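Local coordinates for secreted in xylem 3 (Fusarium oxysporum, PDB 5OD4), which is a secreted effector of a plant-pathogenic fungus that probably suppresses host immunity and can be recognised by resistant plants, its molecular activity being unknown, at residues N76-V81 and F96-L101; T15-S20 and L123-D128; P3-P8 and E80-P85; S44-R49 and I63-P68; G70-A75 and G104-A109. All coordinates share one frame; numbering follows the deposited sequence.

The chain is an all-beta sandwich of two antiparallel sheets. Contacts 1 and 2, with centres about 9 Å apart, share one sheet, ordered 17-21, 119-127, 77-85, 94-101; contact 3 lays the N-terminal loop on strand 77-85 of that sheet. Contact 4 is a hairpin of the other sheet, and its apolar side chains meet those of contacts 1 and 2 between the sheets. Contact 5 joins two surface loops, each crossing from one sheet to the other at one end of the sandwich, with its centre about 23 Å from that of contact 3. Along the chain contact 4 closes before contact 1 opens, whereas contact 2 joins early and final strands, so distant ends of the sequence are built into one sheet.

Contact 1 of 5, residues N76-V81 and F96-L101; sequences NYEIEV and FHTARL
Tyr77, Ile79 and Val81 face Leu101, Ala99 and His97 as the hydrogen-bonded pairs of an antiparallel beta hairpin, alternating with the non-hydrogen-bonded pairs Glu78-Arg100 and Glu80-Thr98. Each hydrogen-bonded pair makes two backbone bonds, among them Tyr77 N to Leu101 O at 2.8 Å. At the other end Phe96 and His97 form a classic beta bulge: Val81 O takes two donors, Phe96 N at 2.9 Å and His97 N at 3.2 Å. Here Val81 CG1 also meets the Phe96 ring edge, 4.2 Å from Phe96 CD2.

Charged groups gather on the Glu78 face. In one of its two conformers Arg100 bends at chi2 (-77°) and chi3 (-69°), laying a guanidinium face over Tyr77 O. Its NH1 then salt-bridges Glu78 OE1 at 3.1 Å, on that oxygen's anti side with the planes 51° apart, and NH2 pairs with Asp128; these contacts are certain for this conformer alone. Glu78 OE2 stands 2.5 Å from Glu80 OE2, so one acid probably holds a proton; backbone N-H groups of Val6 and Phe7 also bond the Glu80 carboxylate.

Apolar contacts line the other face. Tyr77 CD1 lies 4.0 Å from Leu101 CD2, and Ile79 CB 4.3 Å from Ala99 CB. This face packs on strands 60-66 (Val65, Ile63) and 109-114 (Ile111, Trp113), while strand 119-127 continues the sheet beyond 77-85.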
# COMPACT_ATOMS: atom_id res chain seq x y z
N ASN A 76 -0.77 16.50 -2.37
CA ASN A 76 -1.39 15.50 -1.49
C ASN A 76 -1.66 14.23 -2.25
O ASN A 76 -2.07 14.27 -3.41
CB ASN A 76 -2.72 16.04 -0.96
CG ASN A 76 -2.54 17.26 -0.09
OD1 ASN A 76 -1.81 17.22 0.90
ND2 ASN A 76 -3.24 18.33 -0.44
N TYR A 77 -1.45 13.09 -1.58
CA TYR A 77 -1.67 11.78 -2.18
C TYR A 77 -2.53 10.94 -1.28
O TYR A 77 -2.41 10.93 -0.04
CB TYR A 77 -0.34 11.03 -2.42
CG TYR A 77 0.61 11.76 -3.34
CD1 TYR A 77 1.43 12.78 -2.85
CD2 TYR A 77 0.71 11.45 -4.67
CE1 TYR A 77 2.30 13.44 -3.67
CE2 TYR A 77 1.61 12.11 -5.51
CZ TYR A 77 2.39 13.10 -5.01
OH TYR A 77 3.29 13.80 -5.76
N GLU A 78 -3.42 10.18 -1.92
CA GLU A 78 -4.28 9.17 -1.31
C GLU A 78 -3.63 7.81 -1.50
O GLU A 78 -3.23 7.46 -2.62
CB GLU A 78 -5.65 9.24 -2.00
CG GLU A 78 -6.67 8.21 -1.55
CD GLU A 78 -7.23 8.43 -0.17
OE1 GLU A 78 -6.86 9.35 0.54
OE2 GLU A 78 -8.13 7.62 0.22
N ILE A 79 -3.55 7.03 -0.42
CA ILE A 79 -2.96 5.70 -0.43
C ILE A 79 -4.02 4.75 0.13
O ILE A 79 -4.53 4.97 1.23
CB ILE A 79 -1.70 5.65 0.45
CG1 ILE A 79 -0.65 6.65 -0.03
CG2 ILE A 79 -1.13 4.25 0.47
CD1 ILE A 79 0.33 7.05 1.03
N GLU A 80 -4.39 3.73 -0.65
CA GLU A 80 -5.47 2.83 -0.25
C GLU A 80 -5.07 1.40 -0.42
O GLU A 80 -4.47 1.04 -1.44
CB GLU A 80 -6.74 3.12 -1.07
CG GLU A 80 -7.25 4.52 -0.93
CD GLU A 80 -8.52 4.85 -1.69
OE1 GLU A 80 -9.01 4.03 -2.51
OE2 GLU A 80 -9.06 5.96 -1.42
N VAL A 81 -5.50 0.57 0.53
CA VAL A 81 -5.38 -0.88 0.43
C VAL A 81 -6.77 -1.49 0.53
O VAL A 81 -7.49 -1.26 1.52
CB VAL A 81 -4.47 -1.47 1.51
CG1 VAL A 81 -4.43 -2.98 1.41
CG2 VAL A 81 -3.08 -0.87 1.42
N PHE A 96 -9.67 -1.69 3.33
CA PHE A 96 -9.00 -2.23 4.49
C PHE A 96 -8.27 -1.17 5.29
O PHE A 96 -8.48 -1.03 6.50
CB PHE A 96 -8.08 -3.36 4.01
CG PHE A 96 -7.44 -4.18 5.10
CD1 PHE A 96 -8.08 -4.49 6.28
CD2 PHE A 96 -6.17 -4.74 4.86
CE1 PHE A 96 -7.44 -5.28 7.25
CE2 PHE A 96 -5.54 -5.55 5.79
CZ PHE A 96 -6.19 -5.82 6.99
N HIS A 97 -7.40 -0.40 4.63
CA HIS A 97 -6.67 0.67 5.30
C HIS A 97 -6.37 1.76 4.30
O HIS A 97 -6.19 1.48 3.12
CB HIS A 97 -5.34 0.18 5.88
CG HIS A 97 -5.47 -0.69 7.07
ND1 HIS A 97 -5.92 -0.22 8.28
CD2 HIS A 97 -5.31 -2.03 7.23
CE1 HIS A 97 -5.97 -1.23 9.15
NE2 HIS A 97 -5.60 -2.34 8.53
N THR A 98 -6.26 2.99 4.79
CA THR A 98 -5.86 4.11 3.96
C THR A 98 -4.87 4.99 4.69
O THR A 98 -4.77 4.95 5.92
CB THR A 98 -7.06 4.96 3.52
OG1 THR A 98 -7.59 5.62 4.66
CG2 THR A 98 -8.17 4.14 2.85
N ALA A 99 -4.14 5.80 3.92
CA ALA A 99 -3.21 6.76 4.47
C ALA A 99 -3.08 7.92 3.52
O ALA A 99 -3.53 7.89 2.40
CB ALA A 99 -1.86 6.13 4.75
N ARG A 100 -2.52 9.02 4.04
CA ARG A 100 -2.26 10.23 3.27
C ARG A 100 -0.79 10.60 3.31
O ARG A 100 -0.14 10.47 4.35
CB ARG A 100 -3.07 11.40 3.81
CG ARG A 100 -4.56 11.17 3.86
CD ARG A 100 -5.20 11.29 2.50
NE ARG A 100 -5.16 12.68 2.05
CZ ARG A 100 -5.50 13.09 0.84
NH1 ARG A 100 -5.92 12.22 -0.05
NH2 ARG A 100 -5.39 14.37 0.55
N LEU A 101 -0.28 11.09 2.18
CA LEU A 101 1.02 11.77 2.11
C LEU A 101 0.67 13.20 1.76
O LEU A 101 0.23 13.48 0.66
CB LEU A 101 1.96 11.08 1.04
CG LEU A 101 3.37 11.71 0.92
CD1 LEU A 101 4.20 11.45 2.16
CD2 LEU A 101 4.04 11.19 -0.32

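Contact 2 of 5, residues T15-S20 and L123-D128; sequences TSFTTS and LTISED. With EDO (1,2-ethanediol), chain F.
Phe17 and Ile125 exchange two backbone hydrogen bonds, as do Thr19 and Leu123, joining the first strand of the chain to the last in antiparallel fashion. The shortest of the four runs from Ile125 N to Phe17 O, 2.8 Å; between the two pairs Thr18 and Thr124 form a non-hydrogen-bonded pair.

Apolar contacts lie on the face of Phe17 and Leu123. A chi1 of 176° swings the Phe17 ring away from its own N and obliquely against Ile125, Phe17 CD2 to Ile125 CD1 4.0 Å, while Leu123 CD2 sits at the ring edge, 4.4 Å from Phe17 CE2. Thr19 turns its methyl CG2 to Leu123 CD2, 4.1 Å away.

On the other face Thr18 and Thr124 lie side by side, the Thr18 methyl CG2 packing on Thr124 OG1 at 3.7 Å. Just before strand 17-21, Ser16 OG is bonded by Ser13 N and linked through a water to the Ser126 hydroxyl, although Ser16 has two conformers and this link is therefore doubtful.

Strand 17-21 is an edge strand of its sheet, and 119-127 separates it from 77-85. Phe17 meets the ring of His48 across the sandwich, and Thr19 and Leu123 both touch Ile50 on strand 47-53.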
# COMPACT_ATOMS: atom_id res chain seq x y z
N THR A 15 -0.71 9.03 -13.51
CA THR A 15 0.35 9.07 -12.52
C THR A 15 0.00 8.27 -11.26
O THR A 15 0.71 8.34 -10.25
CB THR A 15 0.70 10.50 -12.15
OG1 THR A 15 -0.47 11.09 -11.62
CG2 THR A 15 1.27 11.29 -13.30
N SER A 16 -1.11 7.57 -11.28
CA SER A 16 -1.41 6.65 -10.18
C SER A 16 -0.55 5.40 -10.28
O SER A 16 -0.12 5.02 -11.37
CB SER A 16 -2.87 6.27 -10.23
OG SER A 16 -3.75 7.40 -10.19
N PHE A 17 -0.39 4.75 -9.15
CA PHE A 17 0.29 3.45 -9.10
C PHE A 17 -0.65 2.44 -8.47
O PHE A 17 -1.22 2.70 -7.42
CB PHE A 17 1.55 3.55 -8.26
CG PHE A 17 2.27 2.24 -8.06
CD1 PHE A 17 2.94 1.64 -9.10
CD2 PHE A 17 2.30 1.64 -6.83
CE1 PHE A 17 3.60 0.43 -8.91
CE2 PHE A 17 2.97 0.45 -6.62
CZ PHE A 17 3.63 -0.15 -7.66
N THR A 18 -0.77 1.28 -9.10
CA THR A 18 -1.52 0.17 -8.54
C THR A 18 -0.69 -1.08 -8.59
O THR A 18 0.05 -1.33 -9.54
CB THR A 18 -2.82 -0.04 -9.31
OG1 THR A 18 -2.53 -0.28 -10.70
CG2 THR A 18 -3.73 1.14 -9.19
N THR A 19 -0.83 -1.90 -7.56
CA THR A 19 -0.23 -3.22 -7.54
C THR A 19 -1.05 -4.13 -6.64
O THR A 19 -1.81 -3.66 -5.83
CB THR A 19 1.26 -3.15 -7.12
OG1 THR A 19 1.87 -4.41 -7.42
CG2 THR A 19 1.47 -2.78 -5.66
N SER A 20 -0.87 -5.42 -6.81
CA SER A 20 -1.47 -6.37 -5.90
C SER A 20 -0.42 -7.34 -5.43
O SER A 20 0.58 -7.56 -6.08
CB SER A 20 -2.60 -7.10 -6.55
OG SER A 20 -2.14 -7.84 -7.65
N LEU A 123 -3.09 -2.33 -3.64
CA LEU A 123 -2.61 -1.02 -3.25
C LEU A 123 -2.81 -0.04 -4.40
O LEU A 123 -2.45 -0.34 -5.54
CB LEU A 123 -1.10 -1.11 -2.94
CG LEU A 123 -0.34 0.18 -2.72
CD1 LEU A 123 -0.85 0.90 -1.48
CD2 LEU A 123 1.15 -0.09 -2.63
N THR A 124 -3.33 1.14 -4.07
CA THR A 124 -3.42 2.25 -5.03
C THR A 124 -2.82 3.47 -4.37
O THR A 124 -3.13 3.78 -3.22
CB THR A 124 -4.86 2.54 -5.44
OG1 THR A 124 -5.48 1.38 -5.98
CG2 THR A 124 -4.94 3.65 -6.48
N ILE A 125 -1.98 4.18 -5.12
CA ILE A 125 -1.40 5.48 -4.72
C ILE A 125 -1.79 6.47 -5.80
O ILE A 125 -1.52 6.23 -6.99
CB ILE A 125 0.13 5.40 -4.62
CG1 ILE A 125 0.58 4.33 -3.61
CG2 ILE A 125 0.71 6.75 -4.25
CD1 ILE A 125 2.07 4.03 -3.62
N SER A 126 -2.39 7.60 -5.41
CA SER A 126 -2.80 8.61 -6.41
C SER A 126 -2.73 9.99 -5.84
O SER A 126 -3.15 10.22 -4.73
CB SER A 126 -4.22 8.32 -6.86
OG SER A 126 -4.58 9.19 -7.91
N GLU A 127 -2.29 10.94 -6.65
CA GLU A 127 -2.40 12.34 -6.30
C GLU A 127 -3.84 12.74 -6.18
O GLU A 127 -4.65 12.30 -6.98
CB GLU A 127 -1.67 13.22 -7.33
CG GLU A 127 -1.70 14.69 -6.98
CD GLU A 127 -0.97 15.61 -7.96
OE1 GLU A 127 -0.33 15.07 -8.92
OE2 GLU A 127 -1.06 16.84 -7.78
N ASP A 128 -4.15 13.58 -5.20
CA ASP A 128 -5.51 14.13 -5.11
C ASP A 128 -5.92 14.91 -6.36
O ASP A 128 -5.07 15.69 -6.82
CB ASP A 128 -5.68 15.16 -4.03
CG ASP A 128 -5.91 14.54 -2.71
OD1 ASP A 128 -5.94 13.30 -2.70
OD2 ASP A 128 -6.09 15.29 -1.70
OXT ASP A 128 -7.07 14.91 -6.84
C1 EDO F . -2.81 17.73 -10.84
O1 EDO F . -3.88 16.76 -11.03
C2 EDO F . -1.52 17.28 -11.54
O2 EDO F . -1.33 15.88 -11.42
O HOH W 1 -6.25 8.91 -9.95

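Contact 3 of 5, residues P3-P8 and E80-P85; sequences PYCVFP and EVRRIP. With EDO (1,2-ethanediol), chain B.
Glu80 holds the N-terminal loop by its carboxylate, which accepts from the backbone N-H groups of Val6 and Phe7. Val6 N reaches OE2 of Glu80 at 2.9 Å, 20° out of the carboxylate plane, and Phe7 N reaches OE1 of Glu80 at 3.1 Å on the syn lone pair. Beyond CG the Glu80 chain is extended (chi2 -178°), which carries the acid away from the strand to the loop; two N-H donors and a water fix its rotation. That water donates to both Glu80 OE1 and Phe7 O, at 2.7 Å to the carboxylate oxygen. Cys5 packs tightly alongside, its CB 3.4 Å from Glu80 OE1, and Phe7 CD2 lies 3.5 Å from the same oxygen, with ring and carboxylate planes 55° apart.

The Arg82 end has no hydrogen bond to the loop and meets it by van der Waals contact. Pro8, which follows a cis peptide bond, crosses the arginine at about a right angle with its CD 3.6 Å from Arg82 CD and over one guanidinium face. Arg82 NH2 itself bonds to Ala92 O. On the exposed outer side, Tyr4 OH holds a 1,2-ethanediol, probably from the crystallisation liquor.

A disulfide from Cys5 to Cys95 staples the loop to strand 94-101, while the Phe7 ring rests on Thr124 and Ser126 of strand 119-127.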
# COMPACT_ATOMS: atom_id res chain seq x y z
N PRO A 3 -12.61 2.56 7.18
CA PRO A 3 -11.85 3.11 6.09
C PRO A 3 -12.72 3.37 4.85
O PRO A 3 -13.55 2.53 4.48
CB PRO A 3 -10.77 2.01 5.85
CG PRO A 3 -10.77 1.22 7.11
CD PRO A 3 -12.14 1.26 7.66
N TYR A 4 -12.44 4.47 4.17
CA TYR A 4 -13.15 4.87 2.98
C TYR A 4 -12.18 4.81 1.80
O TYR A 4 -11.12 5.43 1.86
CB TYR A 4 -13.64 6.30 3.16
CG TYR A 4 -14.36 6.90 1.97
CD1 TYR A 4 -13.66 7.41 0.85
CD2 TYR A 4 -15.74 6.93 1.90
CE1 TYR A 4 -14.29 7.92 -0.26
CE2 TYR A 4 -16.37 7.46 0.77
CZ TYR A 4 -15.65 7.96 -0.29
OH TYR A 4 -16.24 8.49 -1.41
N CYS A 5 -12.56 4.10 0.74
CA CYS A 5 -11.71 3.97 -0.44
C CYS A 5 -12.43 4.61 -1.62
O CYS A 5 -13.53 4.20 -1.99
CB CYS A 5 -11.44 2.49 -0.73
SG CYS A 5 -10.21 1.68 0.28
N VAL A 6 -11.79 5.61 -2.23
CA VAL A 6 -12.36 6.25 -3.40
C VAL A 6 -12.18 5.39 -4.65
O VAL A 6 -12.94 5.56 -5.62
CB VAL A 6 -11.84 7.69 -3.57
CG1 VAL A 6 -10.47 7.70 -4.20
CG2 VAL A 6 -12.84 8.54 -4.33
N PHE A 7 -11.19 4.48 -4.66
CA PHE A 7 -10.95 3.58 -5.77
C PHE A 7 -11.41 2.18 -5.34
O PHE A 7 -11.17 1.81 -4.18
CB PHE A 7 -9.46 3.52 -6.10
CG PHE A 7 -8.85 4.86 -6.38
CD1 PHE A 7 -9.21 5.58 -7.53
CD2 PHE A 7 -7.95 5.45 -5.48
CE1 PHE A 7 -8.63 6.82 -7.80
CE2 PHE A 7 -7.40 6.68 -5.74
CZ PHE A 7 -7.73 7.38 -6.90
N PRO A 8 -12.04 1.39 -6.21
CA PRO A 8 -12.18 1.59 -7.66
C PRO A 8 -13.46 2.30 -8.07
O PRO A 8 -13.79 2.29 -9.27
CB PRO A 8 -12.17 0.15 -8.20
CG PRO A 8 -12.84 -0.62 -7.10
CD PRO A 8 -12.30 -0.02 -5.84
N GLU A 80 -4.39 3.73 -0.65
CA GLU A 80 -5.47 2.83 -0.25
C GLU A 80 -5.07 1.40 -0.42
O GLU A 80 -4.47 1.04 -1.44
CB GLU A 80 -6.74 3.12 -1.07
CG GLU A 80 -7.25 4.52 -0.93
CD GLU A 80 -8.52 4.85 -1.69
OE1 GLU A 80 -9.01 4.03 -2.51
OE2 GLU A 80 -9.06 5.96 -1.42
N VAL A 81 -5.50 0.57 0.53
CA VAL A 81 -5.38 -0.88 0.43
C VAL A 81 -6.77 -1.49 0.53
O VAL A 81 -7.49 -1.26 1.52
CB VAL A 81 -4.47 -1.47 1.51
CG1 VAL A 81 -4.43 -2.98 1.41
CG2 VAL A 81 -3.08 -0.87 1.42
N ARG A 82 -7.13 -2.30 -0.47
CA ARG A 82 -8.29 -3.17 -0.39
C ARG A 82 -7.82 -4.60 -0.20
O ARG A 82 -6.72 -4.97 -0.63
CB ARG A 82 -9.15 -3.07 -1.66
CG ARG A 82 -9.65 -1.65 -1.87
CD ARG A 82 -10.59 -1.49 -3.04
NE ARG A 82 -11.87 -2.07 -2.73
CZ ARG A 82 -12.40 -3.19 -3.22
NH1 ARG A 82 -11.78 -4.00 -4.04
NH2 ARG A 82 -13.58 -3.45 -2.81
N ARG A 83 -8.64 -5.41 0.46
CA ARG A 83 -8.35 -6.84 0.59
C ARG A 83 -9.49 -7.64 -0.00
O ARG A 83 -10.68 -7.31 0.22
CB ARG A 83 -8.04 -7.23 2.04
CG ARG A 83 -9.20 -7.13 3.01
CD ARG A 83 -8.79 -7.59 4.40
NE ARG A 83 -9.90 -7.53 5.33
CZ ARG A 83 -9.87 -7.94 6.59
NH1 ARG A 83 -8.79 -8.54 7.06
NH2 ARG A 83 -10.93 -7.82 7.36
N ILE A 84 -9.15 -8.70 -0.73
CA ILE A 84 -10.15 -9.56 -1.35
C ILE A 84 -9.92 -10.97 -0.85
O ILE A 84 -8.82 -11.53 -1.03
CB ILE A 84 -10.14 -9.52 -2.86
CG1 ILE A 84 -10.31 -8.09 -3.36
CG2 ILE A 84 -11.27 -10.41 -3.43
CD1 ILE A 84 -10.50 -7.97 -4.85
N PRO A 85 -10.91 -11.59 -0.18
CA PRO A 85 -10.82 -12.99 0.25
C PRO A 85 -10.33 -13.89 -0.86
O PRO A 85 -10.88 -13.81 -1.94
CB PRO A 85 -12.27 -13.30 0.66
CG PRO A 85 -12.75 -12.00 1.24
CD PRO A 85 -12.17 -10.97 0.31
C1 EDO B . -20.03 8.66 -1.39
O1 EDO B . -18.70 9.21 -1.29
C2 EDO B . -20.75 8.58 -0.05
O2 EDO B . -19.95 7.86 0.86
O HOH W 2 -8.64 1.38 -3.09

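Contact 4 of 5, residues S44-R49 and I63-P68; sequences SGLNHR and IDVAPP
Arg49 and Asp64 run side by side on one face of a beta hairpin, strands 47-53 and 60-66 of the sandwich's second sheet. Both Arg49 NE and Arg49 NH2 donate to the single oxygen OD2 of Asp64, at 2.8 Å and 3.0 Å, a side-on salt bridge in which NE donates to the anti lone pair of OD2. The arginine is extended from CG to NE (chi2 180°, chi3 -175°), which brings its guanidinium edge level with the carboxylate.

Beneath it, paired backbone bonds link Arg49 with Asp64 and Asn47 with Ala66, the shortest being Asn47 N to Ala66 O, 2.8 Å. A second shell positions the charges: Tyr51 OH also meets Asp64 OD2, Thr110 OG1 bonds OD1, and Asp35 pairs with Arg49 NH1.

On the side of Val65, Leu46 CD1 lies 3.9 Å from Val65 CG1, and both residues pack on Ile125 of the facing sheet. Just past the end of strand 60-66, Pro68 is crossed by the Asn47 side chain at about a right angle, Asn47 ND2 coming to 3.6 Å from Pro68 CA.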
# COMPACT_ATOMS: atom_id res chain seq x y z
N SER A 44 4.20 7.53 -10.41
CA SER A 44 3.67 8.47 -9.44
C SER A 44 4.62 9.52 -8.91
O SER A 44 4.17 10.45 -8.26
CB SER A 44 3.18 7.69 -8.19
OG SER A 44 4.28 7.19 -7.44
N GLY A 45 5.91 9.40 -9.15
CA GLY A 45 6.90 10.31 -8.51
C GLY A 45 7.23 10.03 -7.05
O GLY A 45 8.01 10.76 -6.41
N LEU A 46 6.69 8.92 -6.54
CA LEU A 46 6.93 8.46 -5.18
C LEU A 46 7.58 7.09 -5.24
O LEU A 46 7.55 6.40 -6.26
CB LEU A 46 5.61 8.38 -4.39
CG LEU A 46 4.83 9.68 -4.32
CD1 LEU A 46 3.50 9.40 -3.62
CD2 LEU A 46 5.61 10.78 -3.62
N ASN A 47 8.14 6.72 -4.09
CA ASN A 47 8.65 5.39 -3.86
C ASN A 47 7.78 4.64 -2.85
O ASN A 47 7.05 5.26 -2.07
CB ASN A 47 10.08 5.44 -3.37
CG ASN A 47 11.04 6.02 -4.40
OD1 ASN A 47 10.86 5.81 -5.59
ND2 ASN A 47 12.09 6.66 -3.91
N HIS A 48 7.88 3.31 -2.85
CA HIS A 48 7.12 2.49 -1.93
C HIS A 48 7.89 1.26 -1.55
O HIS A 48 8.80 0.82 -2.26
CB HIS A 48 5.75 2.10 -2.52
CG HIS A 48 5.82 1.00 -3.55
ND1 HIS A 48 6.56 1.06 -4.70
CD2 HIS A 48 5.23 -0.21 -3.54
CE1 HIS A 48 6.42 -0.08 -5.36
NE2 HIS A 48 5.60 -0.87 -4.69
N ARG A 49 7.50 0.64 -0.44
CA ARG A 49 7.97 -0.70 -0.11
C ARG A 49 6.87 -1.44 0.61
O ARG A 49 6.12 -0.86 1.37
CB ARG A 49 9.27 -0.68 0.69
CG ARG A 49 9.23 0.17 1.94
CD ARG A 49 10.56 0.12 2.65
NE ARG A 49 10.48 0.84 3.91
CZ ARG A 49 11.52 1.09 4.68
NH1 ARG A 49 12.74 0.71 4.34
NH2 ARG A 49 11.33 1.76 5.79
N ILE A 63 3.32 -1.33 4.62
CA ILE A 63 3.54 -0.57 3.40
C ILE A 63 4.00 0.82 3.79
O ILE A 63 3.31 1.49 4.54
CB ILE A 63 2.28 -0.49 2.54
CG1 ILE A 63 1.78 -1.89 2.19
CG2 ILE A 63 2.54 0.36 1.27
CD1 ILE A 63 0.56 -1.95 1.30
N ASP A 64 5.13 1.25 3.23
CA ASP A 64 5.61 2.64 3.36
C ASP A 64 5.59 3.29 1.99
O ASP A 64 5.99 2.68 1.00
CB ASP A 64 7.04 2.67 3.89
CG ASP A 64 7.22 2.17 5.28
OD1 ASP A 64 6.37 2.42 6.17
OD2 ASP A 64 8.31 1.54 5.55
N VAL A 65 5.21 4.60 1.97
CA VAL A 65 5.21 5.40 0.74
C VAL A 65 5.92 6.70 1.06
O VAL A 65 5.58 7.36 2.04
CB VAL A 65 3.78 5.65 0.27
CG1 VAL A 65 3.79 6.57 -0.96
CG2 VAL A 65 3.06 4.35 -0.04
N ALA A 66 6.90 7.11 0.22
CA ALA A 66 7.64 8.32 0.52
C ALA A 66 8.08 8.99 -0.75
O ALA A 66 8.30 8.34 -1.78
CB ALA A 66 8.86 8.00 1.38
N PRO A 67 8.30 10.31 -0.69
CA PRO A 67 9.00 10.99 -1.79
C PRO A 67 10.41 10.44 -1.95
O PRO A 67 10.97 9.87 -1.01
CB PRO A 67 9.07 12.46 -1.33
CG PRO A 67 8.05 12.58 -0.23
CD PRO A 67 8.05 11.24 0.43
N PRO A 68 11.02 10.62 -3.12
CA PRO A 68 12.41 10.20 -3.33
C PRO A 68 13.39 11.15 -2.67
O PRO A 68 13.11 12.35 -2.54
CB PRO A 68 12.57 10.27 -4.84
CG PRO A 68 11.68 11.44 -5.19
CD PRO A 68 10.46 11.24 -4.33

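Contact 5 of 5, residues G70-A75 and G104-A109; sequences GHQAIA and GSRGPA. With EDO (1,2-ethanediol), chain D.
Gln72 reaches across to Gly104 with its side-chain amide, NE2 donating to Gly104 O at 2.9 Å. The chain leaves with CG anti to its carbonyl carbon (chi1 -66°) and is then extended, and the acceptor lies close to the amide plane. The bond meets the carbonyl strongly bent, with a C=O...donor angle of 118°.

Arg106 follows the same course beside it. In one of its two conformers it is extended from CG to NE and then turns its guanidinium flat against Gln72, Arg106 NH2 lying 3.6 Å from Gln72 CD; guanidinium and amide are stacked with planes 13° apart. Because the arginine is also modelled another way, this stack is only one of its states.

Both segments are loops that cross from one sheet to the other at one end of the sandwich: 70-75 leads from strand 60-66 to 77-85, and 104-109 from 94-101 to 109-114. Backbone bonds tie them, Ala73 N to Ser105 O and Gly104 N to Ala73 O, each 2.8 Å long. Gly104 takes a positive phi, readily reached by glycine. Ser105 OG bonds to Ser102 O within its own loop.

A water donates to both His71 O and Arg106 O, at 2.7 Å to the His71 oxygen. Farther along, past the cis peptide bond between Gly107 and Pro108, Ala109 forms a backbone bond with Val65.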
# COMPACT_ATOMS: atom_id res chain seq x y z
N GLY A 70 14.94 12.28 -0.06
CA GLY A 70 14.80 13.24 1.00
C GLY A 70 13.93 14.43 0.69
O GLY A 70 13.89 15.40 1.48
N HIS A 71 13.22 14.40 -0.43
CA HIS A 71 12.36 15.49 -0.83
C HIS A 71 11.09 15.53 -0.00
O HIS A 71 10.67 14.56 0.64
CB HIS A 71 12.03 15.39 -2.31
CG HIS A 71 13.20 15.64 -3.22
ND1 HIS A 71 13.09 16.24 -4.44
CD2 HIS A 71 14.52 15.39 -3.07
CE1 HIS A 71 14.29 16.33 -5.00
NE2 HIS A 71 15.18 15.80 -4.19
N GLN A 72 10.44 16.68 -0.05
CA GLN A 72 9.07 16.82 0.45
C GLN A 72 8.07 16.48 -0.63
O GLN A 72 8.32 16.71 -1.83
CB GLN A 72 8.84 18.26 0.90
CG GLN A 72 9.67 18.68 2.10
CD GLN A 72 9.52 20.16 2.28
OE1 GLN A 72 10.21 20.95 1.63
NE2 GLN A 72 8.57 20.58 3.13
N ALA A 73 6.90 15.98 -0.23
CA ALA A 73 5.81 15.80 -1.18
C ALA A 73 5.38 17.15 -1.76
O ALA A 73 5.22 18.13 -1.03
CB ALA A 73 4.64 15.14 -0.48
N ILE A 74 5.14 17.19 -3.07
CA ILE A 74 4.76 18.41 -3.76
C ILE A 74 3.27 18.57 -3.92
O ILE A 74 2.79 19.57 -4.48
CB ILE A 74 5.44 18.53 -5.14
CG1 ILE A 74 4.90 17.53 -6.15
CG2 ILE A 74 6.94 18.41 -5.01
CD1 ILE A 74 5.53 17.65 -7.51
N ALA A 75 2.51 17.60 -3.43
CA ALA A 75 1.05 17.52 -3.56
C ALA A 75 0.56 16.59 -2.47
O ALA A 75 1.35 15.95 -1.78
CB ALA A 75 0.64 17.07 -4.94
N GLY A 104 4.27 18.84 1.51
CA GLY A 104 5.29 19.27 2.44
C GLY A 104 5.82 18.21 3.37
O GLY A 104 6.83 18.43 4.01
N SER A 105 5.11 17.08 3.48
CA SER A 105 5.58 16.01 4.33
C SER A 105 6.77 15.30 3.72
O SER A 105 6.96 15.25 2.51
CB SER A 105 4.47 15.06 4.70
OG SER A 105 4.00 14.31 3.63
N ARG A 106 7.57 14.71 4.61
CA ARG A 106 8.72 13.92 4.20
C ARG A 106 8.46 12.43 4.17
O ARG A 106 9.20 11.68 3.56
CB ARG A 106 9.89 14.24 5.13
CG ARG A 106 10.34 15.67 4.91
CD ARG A 106 11.52 16.11 5.72
NE ARG A 106 11.86 17.49 5.36
CZ ARG A 106 11.13 18.57 5.67
NH1 ARG A 106 10.01 18.46 6.36
NH2 ARG A 106 11.53 19.77 5.28
N GLY A 107 7.41 11.99 4.87
CA GLY A 107 7.09 10.59 4.89
C GLY A 107 8.01 9.78 5.80
O GLY A 107 8.83 10.33 6.53
N PRO A 108 7.85 8.47 5.77
CA PRO A 108 6.83 7.79 4.97
C PRO A 108 5.42 7.95 5.54
O PRO A 108 5.23 8.14 6.73
CB PRO A 108 7.26 6.32 5.07
CG PRO A 108 7.94 6.24 6.38
CD PRO A 108 8.65 7.54 6.57
N ALA A 109 4.46 7.83 4.64
CA ALA A 109 3.10 7.42 4.99
C ALA A 109 3.13 5.92 5.15
O ALA A 109 3.71 5.22 4.31
CB ALA A 109 2.12 7.84 3.93
C1 EDO D . 11.99 8.06 4.00
O1 EDO D . 12.31 7.75 5.34
C2 EDO D . 11.29 9.41 4.04
O2 EDO D . 11.73 10.22 5.14
O HOH W 3 11.53 12.50 2.24